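Local coordinates for L-methionine gamma-lyase (PDB 6LXU), which is a pyridoxal-phosphate-dependent lyase of the Cys/Met metabolism enzyme family, assembled from four copies of one chain and holding its cofactor covalently, at residues T67-N72 with Y255-L260; W98-A103 with T151-L156; S88-I93 with G115-L120. All blocks are in the same frame, centred on the assembly; numbering follows the deposited sequence.

Contact 1. Residues T67-N72 with Y255-L260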
ATOM      1  N   THR A  67      13.353   1.865  -5.203  1.00  5.11           N
ATOM      2  CA  THR A  67      14.185   2.814  -4.485  1.00  5.28           C
ATOM      3  C   THR A  67      15.263   3.427  -5.384  1.00  5.43           C
ATOM      4  O   THR A  67      15.574   4.604  -5.245  1.00  5.58           O
ATOM      5  CB  THR A  67      14.784   2.125  -3.269  1.00  5.48           C
ATOM      6  OG1 THR A  67      13.698   1.511  -2.573  1.00  6.08           O
ATOM      7  CG2 THR A  67      15.487   3.095  -2.372  1.00  5.62           C
ATOM      8  N   THR A  68      15.815   2.625  -6.290  1.00  5.65           N
ATOM      9  CA  THR A  68      16.811   3.155  -7.229  1.00  6.02           C
ATOM     10  C   THR A  68      16.278   4.329  -8.047  1.00  6.06           C
ATOM     11  O   THR A  68      16.991   5.310  -8.268  1.00  6.32           O
ATOM     12  CB  THR A  68      17.302   2.050  -8.169  1.00  6.34           C
ATOM     13  OG1 THR A  68      18.007   1.096  -7.374  1.00  6.78           O
ATOM     14  CG2 THR A  68      18.228   2.585  -9.263  1.00  6.62           C
ATOM     15  N   VAL A  69      15.035   4.235  -8.491  1.00  6.08           N
ATOM     16  CA  VAL A  69      14.424   5.340  -9.235  1.00  6.29           C
ATOM     17  C   VAL A  69      14.393   6.604  -8.402  1.00  6.05           C
ATOM     18  O   VAL A  69      14.760   7.673  -8.877  1.00  6.14           O
ATOM     19  CB  VAL A  69      13.038   4.961  -9.750  1.00  6.79           C
ATOM     20  CG1 VAL A  69      12.300   6.170 -10.311  1.00  7.03           C
ATOM     21  CG2 VAL A  69      13.173   3.892 -10.812  1.00  7.34           C
ATOM     22  N   LEU A  70      13.978   6.470  -7.141  1.00  5.75           N
ATOM     23  CA  LEU A  70      13.962   7.608  -6.242  1.00  5.70           C
ATOM     24  C   LEU A  70      15.351   8.211  -6.056  1.00  5.56           C
ATOM     25  O   LEU A  70      15.533   9.428  -6.076  1.00  5.70           O
ATOM     26  CB  LEU A  70      13.371   7.188  -4.896  1.00  5.71           C
ATOM     27  CG  LEU A  70      13.411   8.226  -3.780  1.00  5.88           C
ATOM     28  CD1 LEU A  70      12.672   9.490  -4.176  1.00  6.31           C
ATOM     29  CD2 LEU A  70      12.819   7.637  -2.509  1.00  6.14           C
ATOM     30  N   GLU A  71      16.321   7.333  -5.831  1.00  5.69           N
ATOM     31  CA  GLU A  71      17.704   7.754  -5.649  1.00  5.90           C
ATOM     32  C   GLU A  71      18.229   8.518  -6.861  1.00  6.04           C
ATOM     33  O   GLU A  71      18.866   9.569  -6.728  1.00  6.23           O
ATOM     34  CB  GLU A  71      18.569   6.538  -5.365  1.00  5.89           C
ATOM     35  CG  GLU A  71      18.292   5.969  -3.976  1.00  6.10           C
ATOM     36  CD  GLU A  71      18.930   4.633  -3.687  1.00  6.62           C
ATOM     37  OE1 GLU A  71      19.346   3.920  -4.622  1.00  7.32           O
ATOM     38  OE2 GLU A  71      18.983   4.272  -2.482  1.00  6.97           O
ATOM     39  N   ASN A  72      17.968   7.978  -8.041  1.00  6.48           N
ATOM     40  CA  ASN A  72      18.384   8.644  -9.282  1.00  7.15           C
ATOM     41  C   ASN A  72      17.707  10.000  -9.460  1.00  6.94           C
ATOM     42  O   ASN A  72      18.332  10.953  -9.941  1.00  7.51           O
ATOM     43  CB  ASN A  72      18.062   7.764 -10.495  1.00  8.60           C
ATOM     44  CG  ASN A  72      18.902   6.522 -10.577  1.00  9.88           C
ATOM     45  OD1 ASN A  72      19.946   6.430  -9.976  1.00 12.22           O
ATOM     46  ND2 ASN A  72      18.448   5.565 -11.371  1.00 11.44           N
ATOM     47  N   TYR A 255       5.591   6.197  -2.735  1.00  4.33           N
ATOM     48  CA  TYR A 255       4.907   7.421  -2.319  1.00  4.46           C
ATOM     49  C   TYR A 255       5.745   8.664  -2.605  1.00  4.36           C
ATOM     50  O   TYR A 255       5.211   9.694  -3.010  1.00  4.31           O
ATOM     51  CB  TYR A 255       4.551   7.377  -0.835  1.00  4.59           C
ATOM     52  CG  TYR A 255       3.311   6.601  -0.429  1.00  4.72           C
ATOM     53  CD1 TYR A 255       2.066   6.845  -1.009  1.00  5.09           C
ATOM     54  CD2 TYR A 255       3.357   5.725   0.653  1.00  4.84           C
ATOM     55  CE1 TYR A 255       0.935   6.192  -0.553  1.00  5.28           C
ATOM     56  CE2 TYR A 255       2.214   5.068   1.099  1.00  5.11           C
ATOM     57  CZ  TYR A 255       1.003   5.312   0.487  1.00  5.23           C
ATOM     58  OH  TYR A 255      -0.153   4.670   0.900  1.00  5.54           O
ATOM     59  N   ILE A 256       7.056   8.588  -2.374  1.00  4.30           N
ATOM     60  CA  ILE A 256       7.909   9.759  -2.591  1.00  4.44           C
ATOM     61  C   ILE A 256       8.088  10.031  -4.089  1.00  4.48           C
ATOM     62  O   ILE A 256       7.992  11.181  -4.516  1.00  4.57           O
ATOM     63  CB  ILE A 256       9.282   9.619  -1.915  1.00  4.60           C
ATOM     64  CG1 ILE A 256       9.145   9.349  -0.408  1.00  4.63           C
ATOM     65  CG2 ILE A 256      10.102  10.887  -2.141  1.00  4.74           C
ATOM     66  CD1 ILE A 256      10.362   8.700   0.192  1.00  4.82           C
ATOM     67  N   ILE A 257       8.334   8.991  -4.879  1.00  4.43           N
ATOM     68  CA  ILE A 257       8.349   9.161  -6.341  1.00  4.59           C
ATOM     69  C   ILE A 257       7.064   9.860  -6.809  1.00  4.45           C
ATOM     70  O   ILE A 257       7.095  10.803  -7.611  1.00  4.66           O
ATOM     71  CB  ILE A 257       8.513   7.794  -7.039  1.00  4.83           C
ATOM     72  CG1 ILE A 257       9.921   7.237  -6.816  1.00  5.14           C
ATOM     73  CG2 ILE A 257       8.198   7.890  -8.532  1.00  5.18           C
ATOM     74  CD1 ILE A 257      10.049   5.769  -7.133  1.00  5.37           C
ATOM     75  N   ARG A 258       5.939   9.373  -6.299  1.00  4.44           N
ATOM     76  CA  ARG A 258       4.645   9.938  -6.646  1.00  4.46           C
ATOM     77  C   ARG A 258       4.564  11.408  -6.214  1.00  4.43           C
ATOM     78  O   ARG A 258       4.119  12.264  -6.987  1.00  4.61           O
ATOM     79  CB  ARG A 258       3.553   9.127  -5.975  1.00  4.51           C
ATOM     80  CG  ARG A 258       2.160   9.465  -6.451  1.00  4.44           C
ATOM     81  CD  ARG A 258       1.127   8.737  -5.642  1.00  4.55           C
ATOM     82  NE  ARG A 258      -0.146   8.539  -6.312  1.00  4.53           N
ATOM     83  CZ  ARG A 258      -1.312   9.095  -6.023  1.00  4.55           C
ATOM     84  NH1 ARG A 258      -1.401  10.118  -5.152  1.00  4.98           N
ATOM     85  NH2 ARG A 258      -2.397   8.657  -6.621  1.00  4.64           N
ATOM     86  N   GLY A 259       4.988  11.695  -4.982  1.00  4.36           N
ATOM     87  CA  GLY A 259       5.047  13.072  -4.502  1.00  4.57           C
ATOM     88  C   GLY A 259       5.907  13.970  -5.372  1.00  4.66           C
ATOM     89  O   GLY A 259       5.578  15.151  -5.589  1.00  4.67           O
ATOM     90  N   LEU A 260       7.008  13.432  -5.878  1.00  4.68           N
ATOM     91  CA  LEU A 260       7.909  14.212  -6.730  1.00  5.02           C
ATOM     92  C   LEU A 260       7.290  14.587  -8.071  1.00  4.82           C
ATOM     93  O   LEU A 260       7.759  15.556  -8.689  1.00  4.90           O
ATOM     94  CB  LEU A 260       9.247  13.506  -6.923  1.00  5.60           C
ATOM     95  CG  LEU A 260      10.142  13.504  -5.676  1.00  6.16           C
ATOM     96  CD1 LEU A 260      11.338  12.588  -5.869  1.00  6.90           C
ATOM     97  CD2 LEU A 260      10.611  14.900  -5.305  1.00  6.23           C
TER

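Contact 2. Residues W98-A103 with T151-L156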
ATOM      1  N   TRP A  98      28.177   8.061  10.393  1.00  7.25           N
ATOM      2  CA  TRP A  98      28.844   6.835  10.833  1.00  7.90           C
ATOM      3  C   TRP A  98      29.804   6.288   9.788  1.00  7.93           C
ATOM      4  O   TRP A  98      30.759   5.571  10.133  1.00  8.33           O
ATOM      5  CB  TRP A  98      27.844   5.727  11.204  1.00  8.85           C
ATOM      6  CG  TRP A  98      26.984   5.990  12.403  1.00  9.93           C
ATOM      7  CD1 TRP A  98      25.631   5.864  12.446  1.00 10.11           C
ATOM      8  CD2 TRP A  98      27.395   6.407  13.720  1.00 11.62           C
ATOM      9  NE1 TRP A  98      25.168   6.151  13.700  1.00 10.78           N
ATOM     10  CE2 TRP A  98      26.222   6.512  14.502  1.00 12.09           C
ATOM     11  CE3 TRP A  98      28.635   6.728  14.316  1.00 13.02           C
ATOM     12  CZ2 TRP A  98      26.244   6.930  15.850  1.00 13.61           C
ATOM     13  CZ3 TRP A  98      28.656   7.153  15.671  1.00 13.96           C
ATOM     14  CH2 TRP A  98      27.465   7.239  16.418  1.00 14.13           C
ATOM     15  N   THR A  99      29.530   6.555   8.513  1.00  7.59           N
ATOM     16  CA  THR A  99      30.410   6.120   7.436  1.00  7.84           C
ATOM     17  C   THR A  99      31.729   6.896   7.428  1.00  7.96           C
ATOM     18  O   THR A  99      32.807   6.296   7.312  1.00  8.58           O
ATOM     19  CB  THR A  99      29.709   6.258   6.071  1.00  7.84           C
ATOM     20  OG1 THR A  99      28.546   5.419   6.075  1.00  7.79           O
ATOM     21  CG2 THR A  99      30.620   5.827   4.925  1.00  7.96           C
ATOM     22  N   VAL A 100      31.638   8.210   7.521  1.00  7.81           N
ATOM     23  CA  VAL A 100      32.807   9.065   7.249  1.00  8.16           C
ATOM     24  C   VAL A 100      33.618   9.429   8.485  1.00  8.33           C
ATOM     25  O   VAL A 100      34.764   9.905   8.332  1.00  8.75           O
ATOM     26  CB  VAL A 100      32.430  10.347   6.458  1.00  8.45           C
ATOM     27  CG1 VAL A 100      31.725   9.983   5.164  1.00  8.71           C
ATOM     28  CG2 VAL A 100      31.620  11.329   7.282  1.00  8.34           C
ATOM     29  N   LEU A 101      33.073   9.227   9.683  1.00  8.43           N
ATOM     30  CA  LEU A 101      33.767   9.553  10.921  1.00  8.81           C
ATOM     31  C   LEU A 101      34.419   8.318  11.538  1.00  9.16           C
ATOM     32  O   LEU A 101      34.222   7.194  11.092  1.00  9.47           O
ATOM     33  CB  LEU A 101      32.797  10.179  11.922  1.00  8.63           C
ATOM     34  CG  LEU A 101      32.261  11.564  11.561  1.00  8.93           C
ATOM     35  CD1 LEU A 101      31.147  11.958  12.509  1.00  9.09           C
ATOM     36  CD2 LEU A 101      33.375  12.612  11.558  1.00  9.08           C
ATOM     37  N   LYS A 102      35.227   8.573  12.559  1.00  9.93           N
ATOM     38  CA  LYS A 102      35.798   7.553  13.438  1.00 10.71           C
ATOM     39  C   LYS A 102      36.134   8.244  14.752  1.00 10.63           C
ATOM     40  O   LYS A 102      36.236   9.473  14.812  1.00 10.31           O
ATOM     41  CB  LYS A 102      37.044   6.893  12.827  1.00 11.77           C
ATOM     42  CG  LYS A 102      38.223   7.837  12.600  1.00 12.84           C
ATOM     43  CD  LYS A 102      39.403   7.147  11.928  1.00 14.14           C
ATOM     44  CE  LYS A 102      40.595   8.086  11.803  1.00 15.66           C
ATOM     45  NZ  LYS A 102      40.311   9.251  10.924  1.00 17.00           N
ATOM     46  N   ALA A 103      36.319   7.456  15.810  1.00 10.78           N
ATOM     47  CA  ALA A 103      36.804   8.003  17.080  1.00 11.14           C
ATOM     48  C   ALA A 103      38.120   8.738  16.841  1.00 11.15           C
ATOM     49  O   ALA A 103      38.967   8.255  16.091  1.00 11.74           O
ATOM     50  CB  ALA A 103      37.000   6.904  18.108  1.00 11.77           C
ATOM     51  N   THR A 151      39.756  17.757  11.780  1.00 10.73           N
ATOM     52  CA  THR A 151      38.378  18.074  11.372  1.00 10.34           C
ATOM     53  C   THR A 151      38.024  17.270  10.143  1.00 10.08           C
ATOM     54  O   THR A 151      38.605  17.435   9.076  1.00 10.79           O
ATOM     55  CB  THR A 151      38.187  19.568  11.117  1.00 10.50           C
ATOM     56  OG1 THR A 151      38.583  20.277  12.290  1.00 11.09           O
ATOM     57  CG2 THR A 151      36.711  19.884  10.795  1.00 10.50           C
ATOM     58  N   ARG A 152      37.076  16.349  10.312  1.00  9.52           N
ATOM     59  CA  ARG A 152      36.644  15.482   9.227  1.00  9.22           C
ATOM     60  C   ARG A 152      35.352  15.970   8.555  1.00  8.59           C
ATOM     61  O   ARG A 152      35.130  15.666   7.396  1.00  8.80           O
ATOM     62  CB  ARG A 152      36.467  14.057   9.769  1.00  9.50           C
ATOM     63  CG  ARG A 152      35.957  13.021   8.796  1.00  9.84           C
ATOM     64  CD  ARG A 152      36.802  12.883   7.543  1.00 10.28           C
ATOM     65  NE  ARG A 152      36.394  11.731   6.746  1.00 10.60           N
ATOM     66  CZ  ARG A 152      36.639  11.565   5.447  1.00 11.38           C
ATOM     67  NH1 ARG A 152      37.306  12.499   4.755  1.00 12.33           N
ATOM     68  NH2 ARG A 152      36.238  10.467   4.832  1.00 12.09           N
ATOM     69  N   VAL A 153      34.508  16.663   9.310  1.00  8.11           N
ATOM     70  CA  VAL A 153      33.216  17.127   8.806  1.00  7.96           C
ATOM     71  C   VAL A 153      32.971  18.552   9.262  1.00  7.82           C
ATOM     72  O   VAL A 153      33.156  18.898  10.427  1.00  8.36           O
ATOM     73  CB  VAL A 153      32.053  16.232   9.315  1.00  8.15           C
ATOM     74  CG1 VAL A 153      30.687  16.879   9.074  1.00  8.16           C
ATOM     75  CG2 VAL A 153      32.115  14.860   8.677  1.00  8.32           C
ATOM     76  N   VAL A 154      32.523  19.370   8.309  1.00  7.86           N
ATOM     77  CA  VAL A 154      31.863  20.631   8.598  1.00  7.84           C
ATOM     78  C   VAL A 154      30.405  20.420   8.187  1.00  7.49           C
ATOM     79  O   VAL A 154      30.141  20.124   7.027  1.00  7.49           O
ATOM     80  CB  VAL A 154      32.526  21.822   7.864  1.00  8.21           C
ATOM     81  CG1 VAL A 154      31.691  23.077   7.981  1.00  8.56           C
ATOM     82  CG2 VAL A 154      33.919  22.050   8.427  1.00  8.47           C
ATOM     83  N   TYR A 155      29.493  20.506   9.151  1.00  7.30           N
ATOM     84  CA  TYR A 155      28.081  20.166   8.941  1.00  7.16           C
ATOM     85  C   TYR A 155      27.263  21.435   9.038  1.00  7.49           C
ATOM     86  O   TYR A 155      27.349  22.143  10.039  1.00  7.88           O
ATOM     87  CB  TYR A 155      27.637  19.140   9.982  1.00  6.93           C
ATOM     88  CG  TYR A 155      26.235  18.629   9.760  1.00  6.79           C
ATOM     89  CD1 TYR A 155      25.146  19.361  10.162  1.00  6.89           C
ATOM     90  CD2 TYR A 155      26.007  17.419   9.119  1.00  6.93           C
ATOM     91  CE1 TYR A 155      23.844  18.921   9.932  1.00  6.90           C
ATOM     92  CE2 TYR A 155      24.716  16.947   8.900  1.00  6.90           C
ATOM     93  CZ  TYR A 155      23.636  17.703   9.305  1.00  6.74           C
ATOM     94  OH  TYR A 155      22.355  17.212   9.088  1.00  6.89           O
ATOM     95  N   LEU A 156      26.482  21.723   7.989  1.00  7.59           N
ATOM     96  CA  LEU A 156      25.778  22.998   7.872  1.00  7.66           C
ATOM     97  C   LEU A 156      24.305  22.805   7.554  1.00  7.69           C
ATOM     98  O   LEU A 156      23.904  21.788   6.973  1.00  7.63           O
ATOM     99  CB  LEU A 156      26.399  23.858   6.765  1.00  7.74           C
ATOM    100  CG  LEU A 156      27.914  24.064   6.865  1.00  7.99           C
ATOM    101  CD1 LEU A 156      28.452  24.690   5.595  1.00  8.16           C
ATOM    102  CD2 LEU A 156      28.274  24.901   8.077  1.00  8.22           C
TER
HETATM  103  O   HOH W   1      35.712   7.778   5.737  1.00 23.87           O

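Contact 3. Residues S88-I93 with G115-L120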
ATOM      1  N   SER A  88      14.422   7.516   7.143  1.00  4.49           N
ATOM      2  CA  SER A  88      14.121   8.832   7.721  1.00  4.46           C
ATOM      3  C   SER A  88      15.257   9.772   7.364  1.00  4.43           C
ATOM      4  O   SER A  88      16.356   9.334   7.010  1.00  4.47           O
ATOM      5  CB  SER A  88      13.980   8.787   9.249  1.00  4.51           C
ATOM      6  OG  SER A  88      15.230   8.531   9.870  1.00  4.54           O
ATOM      7  N   GLY A  89      15.006  11.066   7.501  1.00  4.53           N
ATOM      8  CA  GLY A  89      16.070  12.064   7.466  1.00  4.70           C
ATOM      9  C   GLY A  89      17.180  11.767   8.458  1.00  4.67           C
ATOM     10  O   GLY A  89      18.373  11.856   8.115  1.00  4.90           O
ATOM     11  N   MET A  90      16.827  11.394   9.686  1.00  4.68           N
ATOM     12  CA  MET A  90      17.859  11.031  10.649  1.00  4.89           C
ATOM     13  C   MET A  90      18.620   9.790  10.201  1.00  4.77           C
ATOM     14  O   MET A  90      19.817   9.661  10.509  1.00  4.90           O
ATOM     15  CB  MET A  90      17.304  10.865  12.067  1.00  5.27           C
ATOM     16  CG  MET A  90      16.790  12.151  12.690  1.00  5.52           C
ATOM     17  SD  MET A  90      17.881  13.572  12.547  1.00  6.19           S
ATOM     18  CE  MET A  90      19.347  13.012  13.410  1.00  6.64           C
ATOM     19  N   GLY A  91      17.965   8.888   9.468  1.00  4.61           N
ATOM     20  CA  GLY A  91      18.663   7.778   8.841  1.00  4.83           C
ATOM     21  C   GLY A  91      19.688   8.208   7.803  1.00  4.90           C
ATOM     22  O   GLY A  91      20.780   7.633   7.724  1.00  5.30           O
ATOM     23  N   ALA A  92      19.333   9.194   6.979  1.00  4.89           N
ATOM     24  CA  ALA A  92      20.270   9.747   6.003  1.00  5.18           C
ATOM     25  C   ALA A  92      21.459  10.402   6.698  1.00  5.37           C
ATOM     26  O   ALA A  92      22.619  10.167   6.321  1.00  5.55           O
ATOM     27  CB  ALA A  92      19.552  10.745   5.107  1.00  5.33           C
ATOM     28  N   ILE A  93      21.170  11.222   7.705  1.00  5.43           N
ATOM     29  CA  ILE A  93      22.209  11.960   8.436  1.00  5.68           C
ATOM     30  C   ILE A  93      23.143  11.015   9.189  1.00  5.70           C
ATOM     31  O   ILE A  93      24.383  11.082   9.030  1.00  6.14           O
ATOM     32  CB  ILE A  93      21.553  12.989   9.374  1.00  5.81           C
ATOM     33  CG1 ILE A  93      20.906  14.114   8.544  1.00  6.01           C
ATOM     34  CG2 ILE A  93      22.548  13.590  10.368  1.00  6.04           C
ATOM     35  CD1 ILE A  93      19.842  14.881   9.307  1.00  6.29           C
ATOM     36  N   GLY A 115      16.962  19.830  15.875  1.00  9.55           N
ATOM     37  CA  GLY A 115      17.153  19.360  17.236  1.00  9.54           C
ATOM     38  C   GLY A 115      17.701  17.949  17.363  1.00  8.91           C
ATOM     39  O   GLY A 115      18.599  17.692  18.164  1.00  8.89           O
ATOM     40  N   CYS A 116      17.184  17.014  16.568  1.00  8.16           N
ATOM     41  CA  CYS A 116      17.666  15.646  16.682  1.00  7.68           C
ATOM     42  C   CYS A 116      19.092  15.518  16.170  1.00  7.31           C
ATOM     43  O   CYS A 116      19.852  14.678  16.652  1.00  7.51           O
ATOM     44  CB  CYS A 116      16.752  14.664  15.962  1.00  7.56           C
ATOM     45  SG  CYS A 116      15.074  14.633  16.612  1.00  8.52           S
ATOM     46  N   THR A 117      19.454  16.329  15.170  1.00  7.21           N
ATOM     47  CA  THR A 117      20.845  16.353  14.719  1.00  7.34           C
ATOM     48  C   THR A 117      21.758  16.907  15.812  1.00  7.70           C
ATOM     49  O   THR A 117      22.830  16.365  16.042  1.00  8.02           O
ATOM     50  CB  THR A 117      21.012  17.160  13.428  1.00  7.42           C
ATOM     51  OG1 THR A 117      20.049  16.683  12.470  1.00  7.32           O
ATOM     52  CG2 THR A 117      22.424  17.009  12.871  1.00  7.68           C
ATOM     53  N   PHE A 118      21.318  17.986  16.455  1.00  8.61           N
ATOM     54  CA  PHE A 118      22.080  18.518  17.579  1.00  9.27           C
ATOM     55  C   PHE A 118      22.307  17.446  18.636  1.00  9.24           C
ATOM     56  O   PHE A 118      23.417  17.297  19.149  1.00  9.56           O
ATOM     57  CB  PHE A 118      21.404  19.736  18.193  1.00 10.23           C
ATOM     58  CG  PHE A 118      22.203  20.333  19.309  1.00 11.33           C
ATOM     59  CD1 PHE A 118      23.240  21.217  19.041  1.00 12.27           C
ATOM     60  CD2 PHE A 118      21.981  19.941  20.618  1.00 12.39           C
ATOM     61  CE1 PHE A 118      24.013  21.738  20.076  1.00 13.09           C
ATOM     62  CE2 PHE A 118      22.755  20.449  21.655  1.00 13.26           C
ATOM     63  CZ  PHE A 118      23.764  21.345  21.375  1.00 13.44           C
ATOM     64  N   ALA A 119      21.264  16.684  18.957  1.00  8.90           N
ATOM     65  CA  ALA A 119      21.384  15.624  19.947  1.00  9.28           C
ATOM     66  C   ALA A 119      22.347  14.528  19.508  1.00  8.98           C
ATOM     67  O   ALA A 119      23.172  14.055  20.299  1.00  9.74           O
ATOM     68  CB  ALA A 119      20.019  15.033  20.264  1.00  9.26           C
ATOM     69  N   LEU A 120      22.266  14.118  18.238  1.00  8.77           N
ATOM     70  CA  LEU A 120      23.205  13.158  17.682  1.00  8.98           C
ATOM     71  C   LEU A 120      24.647  13.668  17.802  1.00  9.57           C
ATOM     72  O   LEU A 120      25.534  12.922  18.209  1.00 10.31           O
ATOM     73  CB  LEU A 120      22.866  12.870  16.213  1.00  8.64           C
ATOM     74  CG  LEU A 120      23.861  12.015  15.436  1.00  8.54           C
ATOM     75  CD1 LEU A 120      24.060  10.655  16.092  1.00  8.61           C
ATOM     76  CD2 LEU A 120      23.377  11.859  14.007  1.00  8.67           C
TER

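Contact 1. Residues T67-N72 with Y255-L260
Ile256 and Leu260 are tied one helical turn apart by a 2.8 Å backbone hydrogen bond from Leu260 N to Ile256 O, and that spacing lets both side chains close on the same branch of Leu70. No polar bond spans the two segments, and apolar side-chain packing makes the contact. Helices 67-72 and 255-260 run with their axes 9.7 Å apart at closest approach and 39° from parallel, and Leu70 contributes the largest buried area, touching Ile256, Ile257 and Leu260. Its CG stands trans to the backbone N (chi1 174°), which carries the two methyls across to the other helix although the CB itself leaves the backbone to one side. Leu70 CD1 lies 3.6 Å from Ile256 CG2 and also touches Leu260 CD1, at 3.8 Å, the two leucines meeting nearly at right angles. The second methyl, Leu70 CD2, rests 3.8 Å from Ile256 CD1, so the leucine fork straddles the branched isoleucine. Ile257 works from the other flank: its CG1 lies 3.9 Å from Leu70 CB, while its extended end brings CD1 to 3.9 Å from Val69 CG1. All five of these side chains are buried. Beyond the apolar seam, Glu71 makes a salt bridge to Arg236, and Arg258 makes one to Asp219 of the second subunit. Aliphatic packing between the two inclined helices thus joins helix 65-78, which leads into strand 82-86, to helix 250-260 at the subunit interface, within the large domain of a fold-type I pyridoxal-phosphate enzyme.

Contact 2. Residues W98-A103 with T151-L156
The guanidinium of Arg152 meets Val100 O at its edge, the oxygen lying only 5° out of the guanidinium plane. The bond from Arg152 NE to Val100 O is nearly straight, 2.9 Å with an N-H...O angle of 168°, and the donor stands 22° off the carbonyl plane. A bend at chi2 turns the arginine chain back to reach this oxygen. Water 1 accepts from Arg152 NH2 at 2.9 Å and gives Val100 O a weak bond, while Arg152 NH1 binds Asn181 O; the three nitrogens together fix the rotation of the group. Because Val100 ends the helical run, the positive charge sits at the helix's C-terminal end and probably steadies its dipole. Beside the polar bond, Leu101 CD2 packs 3.8 Å from Arg152 CG, and Val153 CG2 touches both Val100 CG2, at 3.8 Å, and Leu101 CD2, at 3.9 Å, the two valines crossing nearly perpendicular. The C-terminal end of helix 89-100 is thereby seated on strand 151-157, which runs in the central sheet between parallel neighbours 106-110 and 183-187, with Val100 also touching Leu183 and Leu101 reaching Leu125 of helix 115-125.

Contact 3. Residues S88-I93 with G115-L120
Helices 89-93 and 115-120 point roughly the same way, their axes 36° apart in direction and 10.8 Å apart at closest approach. Their backbones come nearest at Met90 and Thr117, whose CA atoms are 7.3 Å apart, so the intervening layer is made of side chains. The first helix starts at Ser88, an N-cap residue whose OG accepts a 2.8 Å hydrogen bond from Gly91 N, bent to an N-H...O angle of 150°. Met90 then reaches across. Its chain folds at chi2 (-47°) and again at chi3, which curls the thioether end over the first turn of the opposite helix: Met90 SD lies 3.8 Å from Cys116 CB, and the terminal methyl CE settles 3.7 Å from Cys116 O. This part of the chain illustrates how fold-type I enzymes hold a cofactor phosphate at a helix start, for the backbone nitrogens of Gly89 and Met90 bind phosphate oxygens of the modified lysine, LLP, at position 212. The N-H groups of the opening turn, which have no carbonyl of a preceding turn to bond, and the helix dipole probably both favour the anion. Of these two donors, Met90 also sends its side chain to the neighbouring helix. One turn further on, Ile93 crosses Thr117 nearly at right angles, with CD1 3.6 Å from Thr117 OG1, a van der Waals touch. Ile93 and Leu120 instead slide past each other in opposite directions, and Ile93 CG2 comes 4.1 Å from Leu120 CD2. That same leucine methyl lies 4.2 Å from Met90 CE, so Leu120 touches both Met90 and Ile93. Ser88 OG also bonds to Gly245 O of the third subunit, and Cys116 and Ala119 both pack against Asp242 of that subunit.

Contacts 2 and 3 share helix 89-100, gripping its C-terminal and N-terminal ends, with centres 14 Å apart. Tyr155 joins them: its OH lies 3.4 Å from Ile93 CD1, and its ring atom CE1 is 3.8 Å from Thr117 CG2. Of the three, contact 3 stands at the cofactor, through the two backbone N-H groups that bind the LLP phosphate. Contact 1 stands apart, its centre 21 Å from that of contact 3 and 27 Å from that of contact 2, with nearest atoms about 8 and 13 Å away. Contacts 2 and 3 both touch the third subunit; contact 1 meets mainly the second, where Arg258 pairs with Asp219, and the third through Tyr255.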